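Local coordinates for discoidin-2 (Dictyostelium discoideum, PDB 2VMD), which is a trimeric lectin that binds galactose and N-acetylgalactosamine and may take part in spore coat formation, at residues Ser163-Glu168 / Val193-Val198; Val169-Arg174 / Val243-Phe248; Arg183-His188 / Leu233-Trp238; Gln216-Gly221 / Gly239-Tyr244. One frame throughout, in Å; residues are numbered along the deposited sequence. Where two conformers were deposited one is given.

Contact 1 (Ser163-Glu168 / Val193-Val198); sequences SVQVGE and VEFLSV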
# COMPACT_ATOMS: atom_id res chain seq x y z
N SER A 163 3.85 -3.90 8.85
CA SER A 163 5.01 -4.66 8.46
C SER A 163 5.12 -5.88 9.40
O SER A 163 4.73 -5.80 10.56
CB SER A 163 6.27 -3.79 8.57
OG SER A 163 6.21 -2.64 7.69
N VAL A 164 5.66 -6.98 8.89
CA VAL A 164 5.69 -8.25 9.63
C VAL A 164 7.02 -8.97 9.48
O VAL A 164 7.60 -9.03 8.40
CB VAL A 164 4.59 -9.18 9.10
CG1 VAL A 164 4.72 -10.55 9.70
CG2 VAL A 164 3.22 -8.59 9.39
N GLN A 165 7.51 -9.53 10.58
CA GLN A 165 8.69 -10.40 10.54
C GLN A 165 8.38 -11.64 11.39
O GLN A 165 7.63 -11.56 12.35
CB GLN A 165 9.94 -9.69 11.05
CG GLN A 165 10.48 -8.60 10.07
CD GLN A 165 11.85 -8.16 10.41
OE1 GLN A 165 12.82 -8.81 10.05
NE2 GLN A 165 11.96 -7.03 11.12
N VAL A 166 8.95 -12.77 11.00
CA VAL A 166 8.62 -14.03 11.66
C VAL A 166 9.86 -14.86 11.98
O VAL A 166 10.94 -14.72 11.36
CB VAL A 166 7.65 -14.91 10.81
CG1 VAL A 166 6.38 -14.17 10.47
CG2 VAL A 166 8.34 -15.37 9.57
N GLY A 167 9.68 -15.75 12.94
CA GLY A 167 10.75 -16.61 13.35
C GLY A 167 10.26 -17.64 14.34
O GLY A 167 9.08 -17.76 14.64
N GLU A 168 11.22 -18.38 14.84
CA GLU A 168 10.93 -19.40 15.84
C GLU A 168 12.00 -19.36 16.90
O GLU A 168 13.15 -18.91 16.65
CB GLU A 168 10.78 -20.77 15.21
CG GLU A 168 12.05 -21.56 15.05
CD GLU A 168 11.77 -23.02 14.58
OE1 GLU A 168 10.99 -23.20 13.62
OE2 GLU A 168 12.32 -23.98 15.17
N VAL A 193 15.82 -8.30 10.11
CA VAL A 193 16.08 -6.89 9.80
C VAL A 193 15.52 -5.99 10.91
O VAL A 193 14.46 -6.27 11.44
CB VAL A 193 15.43 -6.50 8.44
CG1 VAL A 193 15.52 -4.98 8.21
CG2 VAL A 193 16.10 -7.25 7.31
N GLU A 194 16.25 -4.93 11.25
CA GLU A 194 15.77 -3.95 12.22
C GLU A 194 14.50 -3.21 11.73
O GLU A 194 14.45 -2.76 10.58
CB GLU A 194 16.88 -2.97 12.57
CG GLU A 194 16.52 -2.10 13.77
CD GLU A 194 17.63 -1.16 14.21
OE1 GLU A 194 18.75 -1.20 13.63
OE2 GLU A 194 17.37 -0.39 15.16
N PHE A 195 13.49 -3.12 12.60
CA PHE A 195 12.28 -2.32 12.36
C PHE A 195 12.57 -0.83 12.53
O PHE A 195 13.56 -0.45 13.16
CB PHE A 195 11.16 -2.69 13.35
CG PHE A 195 10.44 -4.00 13.05
CD1 PHE A 195 9.49 -4.08 12.04
CD2 PHE A 195 10.67 -5.14 13.83
CE1 PHE A 195 8.80 -5.28 11.79
CE2 PHE A 195 9.99 -6.35 13.58
CZ PHE A 195 9.05 -6.41 12.56
N LEU A 196 11.67 0.01 12.00
CA LEU A 196 11.78 1.47 12.15
C LEU A 196 11.16 2.00 13.45
O LEU A 196 11.61 3.05 13.97
CB LEU A 196 11.18 2.17 10.92
CG LEU A 196 11.97 2.04 9.61
CD1 LEU A 196 11.19 2.61 8.41
CD2 LEU A 196 13.38 2.68 9.69
N SER A 197 10.15 1.29 13.96
CA SER A 197 9.62 1.53 15.31
C SER A 197 9.45 0.17 16.03
O SER A 197 9.69 -0.88 15.45
CB SER A 197 8.29 2.26 15.23
OG SER A 197 7.35 1.49 14.48
N VAL A 198 9.03 0.21 17.30
CA VAL A 198 9.02 -1.00 18.14
C VAL A 198 7.76 -1.77 17.79
O VAL A 198 6.67 -1.21 17.81
CB VAL A 198 9.13 -0.67 19.64
CG1 VAL A 198 9.08 -1.93 20.49
CG2 VAL A 198 10.44 0.04 19.91
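Gln165 grips the backbone of Val193 with both ends of its side-chain amide. NE2 donates to Val193 O at 2.6 Å, and the bond is nearly straight, 166° at the hydrogen. Val193 N donates to Gln165 OE1 at 3.0 Å, arriving in the carbonyl plane on a lone pair. The two bonds fix the rotation of the amide. NE2 also sits over one face of the Phe195 ring, nearer the ring's edge than its centre, 3.2 Å from Phe195 CE2. The amide and ring planes are 65° apart, so this is no flat stack. Nearer the backbone, Gln165 CG rests 3.6 Å from Phe195 CZ. CG stands anti to the carbonyl carbon (chi1 -71°) and the chain runs on extended, which carries the amide across to the loop. Ser163 adds a looser contact near the ring. Further out, Phe191 meets Phe195 edge-to-face, and Tyr159 of the second subunit packs on Gln165 and Phe195. The strand is hydrogen-bonded along its backbone to strand 242-254. The arrangement is a side-chain amide pairing with a main-chain N-H and C=O. It fastens the loop between strands 183-190 and 200-211 to the first strand of the lectin-like region, at the interface with the second subunit.

Contact 2 (Val169-Arg174 / Val243-Phe248); sequences VSIGDR and VYDLTF. With MBG (methyl beta-D-galactopyranoside), chain D.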
# COMPACT_ATOMS: atom_id res chain seq x y z
N VAL A 169 11.63 -19.77 18.11
CA VAL A 169 12.56 -19.72 19.21
C VAL A 169 12.27 -20.90 20.17
O VAL A 169 11.11 -21.21 20.45
CB VAL A 169 12.54 -18.34 19.90
CG1 VAL A 169 11.11 -17.97 20.28
CG2 VAL A 169 13.49 -18.29 21.09
N SER A 170 13.34 -21.56 20.60
CA SER A 170 13.27 -22.75 21.45
C SER A 170 14.16 -22.53 22.67
O SER A 170 15.06 -21.69 22.63
CB SER A 170 13.83 -23.96 20.70
OG SER A 170 12.90 -24.45 19.75
N ILE A 171 13.94 -23.30 23.73
CA ILE A 171 14.88 -23.28 24.88
C ILE A 171 16.22 -23.86 24.39
O ILE A 171 17.28 -23.27 24.60
CB ILE A 171 14.34 -24.09 26.09
CG1 ILE A 171 12.97 -23.55 26.53
CG2 ILE A 171 15.32 -23.99 27.28
CD1 ILE A 171 12.24 -24.43 27.55
N GLY A 172 16.16 -25.03 23.75
CA GLY A 172 17.31 -25.63 23.08
C GLY A 172 18.30 -26.33 23.99
O GLY A 172 19.31 -26.89 23.51
N ASP A 173 18.03 -26.29 25.29
CA ASP A 173 18.84 -27.01 26.28
C ASP A 173 18.02 -27.39 27.52
O ASP A 173 16.79 -27.19 27.56
CB ASP A 173 20.12 -26.24 26.63
CG ASP A 173 19.86 -25.03 27.50
OD1 ASP A 173 18.71 -24.87 28.02
OD2 ASP A 173 20.82 -24.24 27.67
N ARG A 174 18.70 -27.93 28.55
CA ARG A 174 17.97 -28.46 29.72
C ARG A 174 17.83 -27.49 30.87
O ARG A 174 17.69 -27.94 32.02
CB ARG A 174 18.56 -29.79 30.22
CG ARG A 174 18.87 -30.81 29.14
CD ARG A 174 17.62 -31.45 28.52
NE ARG A 174 16.92 -30.58 27.55
CZ ARG A 174 17.25 -30.44 26.27
NH1 ARG A 174 18.31 -31.09 25.77
NH2 ARG A 174 16.53 -29.64 25.49
N VAL A 243 10.75 -28.97 32.41
CA VAL A 243 10.50 -28.69 30.99
C VAL A 243 11.80 -28.99 30.27
O VAL A 243 12.81 -28.34 30.54
CB VAL A 243 10.08 -27.23 30.78
CG1 VAL A 243 9.96 -26.91 29.26
CG2 VAL A 243 8.78 -26.89 31.55
N TYR A 244 11.74 -29.98 29.37
CA TYR A 244 12.88 -30.46 28.57
C TYR A 244 13.13 -29.54 27.36
O TYR A 244 14.29 -29.14 27.12
CB TYR A 244 12.64 -31.89 28.13
CG TYR A 244 13.84 -32.65 27.56
CD1 TYR A 244 14.55 -33.56 28.35
CD2 TYR A 244 14.23 -32.48 26.23
CE1 TYR A 244 15.64 -34.26 27.84
CE2 TYR A 244 15.30 -33.18 25.70
CZ TYR A 244 16.01 -34.06 26.51
OH TYR A 244 17.08 -34.76 25.96
N ASP A 245 12.06 -29.15 26.67
CA ASP A 245 12.16 -28.13 25.62
C ASP A 245 10.78 -27.55 25.35
O ASP A 245 9.78 -28.24 25.54
CB ASP A 245 12.71 -28.75 24.33
CG ASP A 245 13.38 -27.73 23.37
OD1 ASP A 245 13.65 -26.56 23.75
OD2 ASP A 245 13.66 -28.12 22.22
N LEU A 246 10.75 -26.32 24.82
CA LEU A 246 9.52 -25.68 24.36
C LEU A 246 9.93 -24.90 23.11
O LEU A 246 11.06 -24.40 23.05
CB LEU A 246 8.98 -24.69 25.40
CG LEU A 246 8.23 -25.14 26.66
CD1 LEU A 246 8.04 -23.96 27.68
CD2 LEU A 246 6.92 -25.82 26.32
N THR A 247 9.07 -24.86 22.09
CA THR A 247 9.33 -24.02 20.89
C THR A 247 8.11 -23.12 20.61
O THR A 247 6.98 -23.61 20.65
CB THR A 247 9.60 -24.89 19.63
OG1 THR A 247 10.68 -25.80 19.90
CG2 THR A 247 9.95 -24.03 18.36
N PHE A 248 8.37 -21.84 20.32
CA PHE A 248 7.36 -20.86 19.89
C PHE A 248 7.70 -20.34 18.48
O PHE A 248 8.88 -20.09 18.17
CB PHE A 248 7.32 -19.68 20.85
CG PHE A 248 6.74 -20.01 22.18
CD1 PHE A 248 5.37 -19.87 22.41
CD2 PHE A 248 7.55 -20.47 23.22
CE1 PHE A 248 4.82 -20.20 23.66
CE2 PHE A 248 7.00 -20.78 24.48
CZ PHE A 248 5.64 -20.65 24.69
C1 MBG D . 13.86 -38.63 26.17
C2 MBG D . 13.32 -37.85 24.95
C3 MBG D . 13.37 -36.36 25.26
C4 MBG D . 12.60 -36.06 26.56
C5 MBG D . 13.13 -36.98 27.67
C6 MBG D . 12.37 -36.76 28.97
C7 MBG D . 13.06 -40.53 24.91
O1 MBG D . 13.97 -40.06 25.95
O2 MBG D . 14.06 -38.07 23.74
O3 MBG D . 12.86 -35.62 24.13
O4 MBG D . 11.20 -36.28 26.36
O5 MBG D . 13.00 -38.35 27.31
O6 MBG D . 13.08 -37.40 30.05
O HOH W 1 14.80 -26.93 29.53
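Arg174 bends at chi2 and chi3 (77°), and this folds its guanidinium back onto Tyr244. The Tyr244 ring, with CG anti to the backbone N (chi1 -166°), swings out to meet it. The two planes are almost parallel, 3° apart, with centres 3.8 Å from each other. It is a stacked cation-pi pair, and Arg174 CD adds a CH-pi contact over the same face. The guanidinium also grips Tyr244 O side-on, NE at 3.0 Å and NH2 at 2.8 Å, both from the same face of the carbonyl. The opposite face of the ring carries C4 of the methyl galactoside in chain D, 3.6 Å from Tyr244 CD1. Asp209 binds this sugar too, as do Arg218 and Trp238 of the second subunit. Arg174 thus backs a sugar-facing ring. At the turn, Gly172 N donates almost straight to Asp245 OD1 at 2.9 Å, from above the carboxylate plane. The other oxygen, OD2, forms a salt bridge with Lys207. The hydroxyls of Ser170 and Thr247 share a hydrogen bond, OG to OG1, of 2.6 Å. Val169 and Phe248 are an antiparallel hydrogen-bonded pair. Ile171 CD1 lies against Val243 CG1 and Leu246 CB. Tyr244 and Asp245 both face Asp209 in a classic beta bulge. Strand 242-254 runs between strands 163-170 and 200-211, while Ile171 and Leu246 press on Phe235 of strand 230-237 in the facing sheet.

Contact 3 (Arg183-His188 / Leu233-Trp238); sequences RTIVRH and LTFITW. With MBG (methyl beta-D-galactopyranoside), chain B.
Arg183 and Thr237 form one end of a regular antiparallel strand pair, and Arg187 and Leu233 the other. Ile185 and Phe235 are the hydrogen-bonded pair between them. All three pairs make both backbone bonds, and their side chains share one face of the sheet. That face is the tightly packed one. Phe235 is its centre. CE2 of its ring lies 3.6 Å from Arg187 CG, and Ile185 CG2 is 4.0 Å from Phe235 CB. Leu233 CD1 covers one face of the ring. Val169 of the facing sheet also packs on Phe235. At the end of the pair, the guanidinium of Arg183 lies over Thr237, with NH1 3.4 Å from Thr237 CG2. Thr237 OG1 is anti to the backbone N (chi1 -165°), which turns the methyl to that guanidinium.

The other face carries Thr184, Val186, Thr234 and Ile236. It is the solvent side, where Thr184 and Val186 are exposed and have fewer neighbours. Thr184 CG2 is 3.8 Å from Ile236 CG1, and Val186 CG2 is 3.7 Å from Thr234 OG1. Thr234 OG1 bonds to Glu224.

Beyond the strand, Trp238 NE1 donates to O3 of the methyl galactoside in chain B at 2.8 Å, nearly straight at 170°. The sugar meets the indole at its edge. Arg218 of the same chain and Asp209 of the third subunit bind the same sugar. The chemistry therefore divides. An apolar core is bordered by arginines hydrogen-bonded to carbonyls, Arg187 also salt-bridged to Asp173, which probably offsets its charge. The strand end delivers an indole N-H to a sugar hydroxyl.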
# COMPACT_ATOMS: atom_id res chain seq x y z
N ARG A 183 10.67 -20.76 37.76
CA ARG A 183 11.94 -20.84 37.05
C ARG A 183 11.77 -20.35 35.62
O ARG A 183 10.80 -20.65 34.96
CB ARG A 183 12.50 -22.27 37.07
CG ARG A 183 12.81 -22.79 38.47
CD ARG A 183 12.82 -24.30 38.51
NE ARG A 183 11.45 -24.77 38.67
CZ ARG A 183 10.88 -25.72 37.93
NH1 ARG A 183 11.58 -26.36 37.01
NH2 ARG A 183 9.62 -26.07 38.15
N THR A 184 12.74 -19.57 35.14
CA THR A 184 12.62 -18.99 33.80
C THR A 184 13.96 -19.09 33.11
O THR A 184 15.01 -19.21 33.75
CB THR A 184 12.22 -17.51 33.84
OG1 THR A 184 13.24 -16.77 34.52
CG2 THR A 184 10.90 -17.29 34.52
N ILE A 185 13.93 -19.06 31.80
CA ILE A 185 15.12 -18.76 31.04
C ILE A 185 14.72 -17.83 29.90
O ILE A 185 13.58 -17.87 29.41
CB ILE A 185 15.87 -20.02 30.53
CG1 ILE A 185 17.19 -19.56 29.92
CG2 ILE A 185 15.03 -20.80 29.53
CD1 ILE A 185 18.22 -20.64 29.70
N VAL A 186 15.65 -16.96 29.53
CA VAL A 186 15.39 -15.96 28.51
C VAL A 186 16.24 -16.30 27.30
O VAL A 186 17.46 -16.49 27.42
CB VAL A 186 15.71 -14.53 29.01
CG1 VAL A 186 15.53 -13.53 27.89
CG2 VAL A 186 14.81 -14.14 30.16
N ARG A 187 15.60 -16.38 26.14
CA ARG A 187 16.33 -16.47 24.87
C ARG A 187 16.20 -15.12 24.16
O ARG A 187 15.09 -14.63 23.98
CB ARG A 187 15.76 -17.60 24.00
CG ARG A 187 16.08 -19.00 24.52
CD ARG A 187 17.54 -19.31 24.44
NE ARG A 187 17.86 -20.61 25.00
CZ ARG A 187 18.61 -20.82 26.08
NH1 ARG A 187 19.15 -19.79 26.73
NH2 ARG A 187 18.84 -22.05 26.49
N HIS A 188 17.32 -14.48 23.82
CA HIS A 188 17.23 -13.24 23.04
C HIS A 188 17.15 -13.54 21.55
O HIS A 188 17.90 -14.37 21.01
CB HIS A 188 18.33 -12.21 23.35
CG HIS A 188 18.07 -10.86 22.74
ND1 HIS A 188 17.32 -9.89 23.37
CD2 HIS A 188 18.45 -10.33 21.55
CE1 HIS A 188 17.25 -8.81 22.60
NE2 HIS A 188 17.93 -9.06 21.49
N LEU A 233 12.34 -13.86 24.53
CA LEU A 233 11.32 -14.84 24.83
C LEU A 233 11.69 -15.39 26.19
O LEU A 233 12.73 -16.05 26.36
CB LEU A 233 11.30 -15.96 23.80
CG LEU A 233 10.03 -16.82 23.62
CD1 LEU A 233 9.46 -17.37 24.95
CD2 LEU A 233 8.95 -16.07 22.85
N THR A 234 10.88 -15.06 27.18
CA THR A 234 11.05 -15.63 28.50
C THR A 234 10.23 -16.92 28.59
O THR A 234 9.00 -16.87 28.46
CB THR A 234 10.57 -14.61 29.49
OG1 THR A 234 11.31 -13.40 29.26
CG2 THR A 234 10.75 -15.13 30.94
N PHE A 235 10.92 -18.06 28.71
CA PHE A 235 10.28 -19.38 28.92
C PHE A 235 10.12 -19.55 30.42
O PHE A 235 11.08 -19.27 31.16
CB PHE A 235 11.17 -20.50 28.36
CG PHE A 235 11.36 -20.44 26.86
CD1 PHE A 235 10.58 -21.22 26.03
CD2 PHE A 235 12.32 -19.59 26.30
CE1 PHE A 235 10.74 -21.17 24.66
CE2 PHE A 235 12.49 -19.52 24.91
CZ PHE A 235 11.69 -20.33 24.09
N ILE A 236 8.92 -19.97 30.86
CA ILE A 236 8.58 -19.99 32.30
C ILE A 236 7.95 -21.34 32.71
O ILE A 236 7.09 -21.87 32.00
CB ILE A 236 7.56 -18.89 32.66
CG1 ILE A 236 8.00 -17.52 32.10
CG2 ILE A 236 7.37 -18.82 34.19
CD1 ILE A 236 6.86 -16.45 32.07
N THR A 237 8.42 -21.91 33.82
CA THR A 237 7.71 -23.01 34.47
C THR A 237 7.65 -22.71 35.96
O THR A 237 8.33 -21.80 36.42
CB THR A 237 8.27 -24.42 34.14
OG1 THR A 237 7.32 -25.42 34.52
CG2 THR A 237 9.63 -24.72 34.78
N TRP A 238 6.80 -23.42 36.69
CA TRP A 238 6.71 -23.20 38.14
C TRP A 238 6.24 -24.49 38.81
O TRP A 238 6.23 -25.54 38.14
CB TRP A 238 5.90 -21.93 38.48
CG TRP A 238 4.45 -21.99 38.06
CD1 TRP A 238 3.37 -22.17 38.88
CD2 TRP A 238 3.93 -21.86 36.72
NE1 TRP A 238 2.20 -22.16 38.14
CE2 TRP A 238 2.51 -21.95 36.81
CE3 TRP A 238 4.51 -21.64 35.47
CZ2 TRP A 238 1.67 -21.89 35.67
CZ3 TRP A 238 3.69 -21.56 34.34
CH2 TRP A 238 2.27 -21.70 34.45
C1 MBG B . -0.40 -24.12 42.28
C2 MBG B . 0.17 -23.26 41.13
C3 MBG B . -0.94 -23.00 40.11
C4 MBG B . -1.55 -24.32 39.63
C5 MBG B . -1.98 -25.15 40.86
C6 MBG B . -2.54 -26.50 40.43
C7 MBG B . 1.91 -24.23 42.93
O1 MBG B . 0.53 -24.35 43.36
O2 MBG B . 0.68 -21.99 41.55
O3 MBG B . -0.42 -22.20 39.04
O4 MBG B . -0.59 -25.04 38.85
O5 MBG B . -0.86 -25.39 41.72
O6 MBG B . -3.19 -27.11 41.56

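Contact 4 (Gln216-Gly221 / Gly239-Tyr244); sequences QMRWEG and GNNAVY. With MBG (methyl beta-D-galactopyranoside), chain B; MBG (methyl beta-D-galactopyranoside), chain D.
Gly239 CA lies over one face of the Arg218 guanidinium, 3.8 Å from Arg218 NH1. Its positive phi (48°) turns the chain here. Asn240 N bonds to Asp213, which also forms a salt bridge with Arg218. Asn241 ND2 donates to Gln216 O at 2.7 Å, in the carbonyl plane on a lone pair, and also bonds to His211 O. Its OD1 accepts from Arg218 NH1 at 3.0 Å. The amide stands almost perpendicular to the guanidinium, 83° between planes. The other two nitrogens of Arg218 turn to the sugar. NE donates to O4 of the methyl galactoside in chain B at 2.6 Å, and NH2 to its O5 at 3.1 Å. The arginine chain, extended from CG to NE (chi2 179°), reaches them. Gln216 CD flanks the same sugar, 3.5 Å from its C6. The Gln216 amide bonds to His211 and Asp209 of the third subunit. Val243 CG2 closes the contact loosely, near Arg218 O. Asn241 and Asp213 thus form a second shell that probably orients the carbohydrate-binding Arg218. Strand 216-224 pairs with strand 230-237 and, through residues 216-220, antiparallel with a strand of the third subunit, while residues 239-244 lead into strand 242-254 of the facing sheet.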
# COMPACT_ATOMS: atom_id res chain seq x y z
N GLN A 216 0.06 -32.14 37.14
CA GLN A 216 -0.14 -30.75 36.68
C GLN A 216 0.91 -30.39 35.63
O GLN A 216 2.11 -30.53 35.90
CB GLN A 216 -0.01 -29.73 37.83
CG GLN A 216 -0.63 -28.36 37.48
CD GLN A 216 -2.14 -28.46 37.52
OE1 GLN A 216 -2.67 -29.47 37.99
NE2 GLN A 216 -2.84 -27.42 37.06
N MET A 217 0.48 -29.91 34.46
CA MET A 217 1.38 -29.32 33.46
C MET A 217 1.41 -27.80 33.65
O MET A 217 0.35 -27.18 33.83
CB MET A 217 0.95 -29.67 32.03
CG MET A 217 1.78 -28.97 30.98
SD MET A 217 3.45 -29.63 31.04
CE MET A 217 3.14 -31.16 30.15
N ARG A 218 2.61 -27.23 33.67
CA ARG A 218 2.81 -25.79 33.84
C ARG A 218 3.89 -25.30 32.87
O ARG A 218 5.07 -25.64 33.02
CB ARG A 218 3.21 -25.47 35.27
CG ARG A 218 2.23 -25.94 36.32
CD ARG A 218 2.76 -25.57 37.70
NE ARG A 218 1.87 -25.99 38.78
CZ ARG A 218 2.06 -27.06 39.54
NH1 ARG A 218 3.12 -27.82 39.33
NH2 ARG A 218 1.21 -27.34 40.53
N TRP A 219 3.50 -24.51 31.87
CA TRP A 219 4.50 -23.88 30.98
C TRP A 219 3.89 -22.58 30.48
O TRP A 219 2.64 -22.42 30.41
CB TRP A 219 5.04 -24.80 29.84
CG TRP A 219 4.01 -25.29 28.82
CD1 TRP A 219 3.44 -26.51 28.78
CD2 TRP A 219 3.44 -24.54 27.74
NE1 TRP A 219 2.54 -26.58 27.76
CE2 TRP A 219 2.51 -25.39 27.10
CE3 TRP A 219 3.61 -23.24 27.25
CZ2 TRP A 219 1.78 -24.99 25.98
CZ3 TRP A 219 2.89 -22.84 26.15
CH2 TRP A 219 1.98 -23.72 25.52
N GLU A 220 4.75 -21.63 30.22
CA GLU A 220 4.33 -20.37 29.65
C GLU A 220 5.47 -19.75 28.86
O GLU A 220 6.64 -19.97 29.18
CB GLU A 220 3.92 -19.43 30.77
CG GLU A 220 3.30 -18.17 30.28
CD GLU A 220 2.76 -17.31 31.38
OE1 GLU A 220 2.90 -17.68 32.57
OE2 GLU A 220 2.17 -16.25 31.06
N GLY A 221 5.13 -18.98 27.84
CA GLY A 221 6.11 -18.19 27.10
C GLY A 221 5.63 -16.76 27.12
O GLY A 221 4.43 -16.50 27.13
N GLY A 239 5.90 -24.45 40.09
CA GLY A 239 5.84 -25.68 40.89
C GLY A 239 7.10 -26.51 40.68
O GLY A 239 8.21 -25.96 40.68
N ASN A 240 6.94 -27.81 40.49
CA ASN A 240 8.08 -28.69 40.30
C ASN A 240 8.15 -29.33 38.91
O ASN A 240 8.74 -30.38 38.75
CB ASN A 240 8.10 -29.77 41.39
CG ASN A 240 8.31 -29.19 42.79
OD1 ASN A 240 9.07 -28.22 42.98
ND2 ASN A 240 7.63 -29.77 43.77
N ASN A 241 7.59 -28.67 37.89
CA ASN A 241 7.65 -29.24 36.54
C ASN A 241 9.05 -29.16 35.99
O ASN A 241 9.77 -28.21 36.30
CB ASN A 241 6.71 -28.53 35.59
CG ASN A 241 5.27 -28.76 35.93
OD1 ASN A 241 4.75 -28.13 36.84
ND2 ASN A 241 4.60 -29.63 35.16
N ALA A 242 9.40 -30.16 35.19
CA ALA A 242 10.66 -30.25 34.47
C ALA A 242 10.32 -30.09 32.99
O ALA A 242 9.64 -30.92 32.41
CB ALA A 242 11.30 -31.60 34.74
N VAL A 243 10.75 -28.97 32.41
CA VAL A 243 10.50 -28.69 30.99
C VAL A 243 11.80 -28.99 30.27
O VAL A 243 12.81 -28.34 30.54
CB VAL A 243 10.08 -27.23 30.78
CG1 VAL A 243 9.96 -26.91 29.26
CG2 VAL A 243 8.78 -26.89 31.55
N TYR A 244 11.74 -29.98 29.37
CA TYR A 244 12.88 -30.46 28.57
C TYR A 244 13.13 -29.54 27.36
O TYR A 244 14.29 -29.14 27.12
CB TYR A 244 12.64 -31.89 28.13
CG TYR A 244 13.84 -32.65 27.56
CD1 TYR A 244 14.55 -33.56 28.35
CD2 TYR A 244 14.23 -32.48 26.23
CE1 TYR A 244 15.64 -34.26 27.84
CE2 TYR A 244 15.30 -33.18 25.70
CZ TYR A 244 16.01 -34.06 26.51
OH TYR A 244 17.08 -34.76 25.96
C1 MBG B . -0.40 -24.12 42.28
C2 MBG B . 0.17 -23.26 41.13
C3 MBG B . -0.94 -23.00 40.11
C4 MBG B . -1.55 -24.32 39.63
C5 MBG B . -1.98 -25.15 40.86
C6 MBG B . -2.54 -26.50 40.43
C7 MBG B . 1.91 -24.23 42.93
O1 MBG B . 0.53 -24.35 43.36
O2 MBG B . 0.68 -21.99 41.55
O3 MBG B . -0.42 -22.20 39.04
O4 MBG B . -0.59 -25.04 38.85
O5 MBG B . -0.86 -25.39 41.72
O6 MBG B . -3.19 -27.11 41.56
C1 MBG D . 13.86 -38.63 26.17
C2 MBG D . 13.32 -37.85 24.95
C3 MBG D . 13.37 -36.36 25.26
C4 MBG D . 12.60 -36.06 26.56
C5 MBG D . 13.13 -36.98 27.67
C6 MBG D . 12.37 -36.76 28.97
C7 MBG D . 13.06 -40.53 24.91
O1 MBG D . 13.97 -40.06 25.95
O2 MBG D . 14.06 -38.07 23.74
O3 MBG D . 12.86 -35.62 24.13
O4 MBG D . 11.20 -36.28 26.36
O5 MBG D . 13.00 -38.35 27.31
O6 MBG D . 13.08 -37.40 30.05

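From the N terminus of the lectin-like region, strand 163-170 opens two contacts. Contact 1 closes first, taking in strand 183-190 and holding the loop that follows it. Contact 2 closes last, bringing strand 242-254 back beside the end of the first strand. Contact 3 falls wholly within the span of contact 2 and joins strands 183-190 and 230-237. Contact 1 crosses both contact 2 and contact 3. Contact 4 opens later at 216-221, crosses contact 3, and ends on residues that contact 2 also uses. Contacts 2 and 3 lie in the two sheets of a sandwich, centres about 9 Å apart. Contact 4 bridges those sheets at the sugar-binding end, about 29 Å from contact 1, centre to centre.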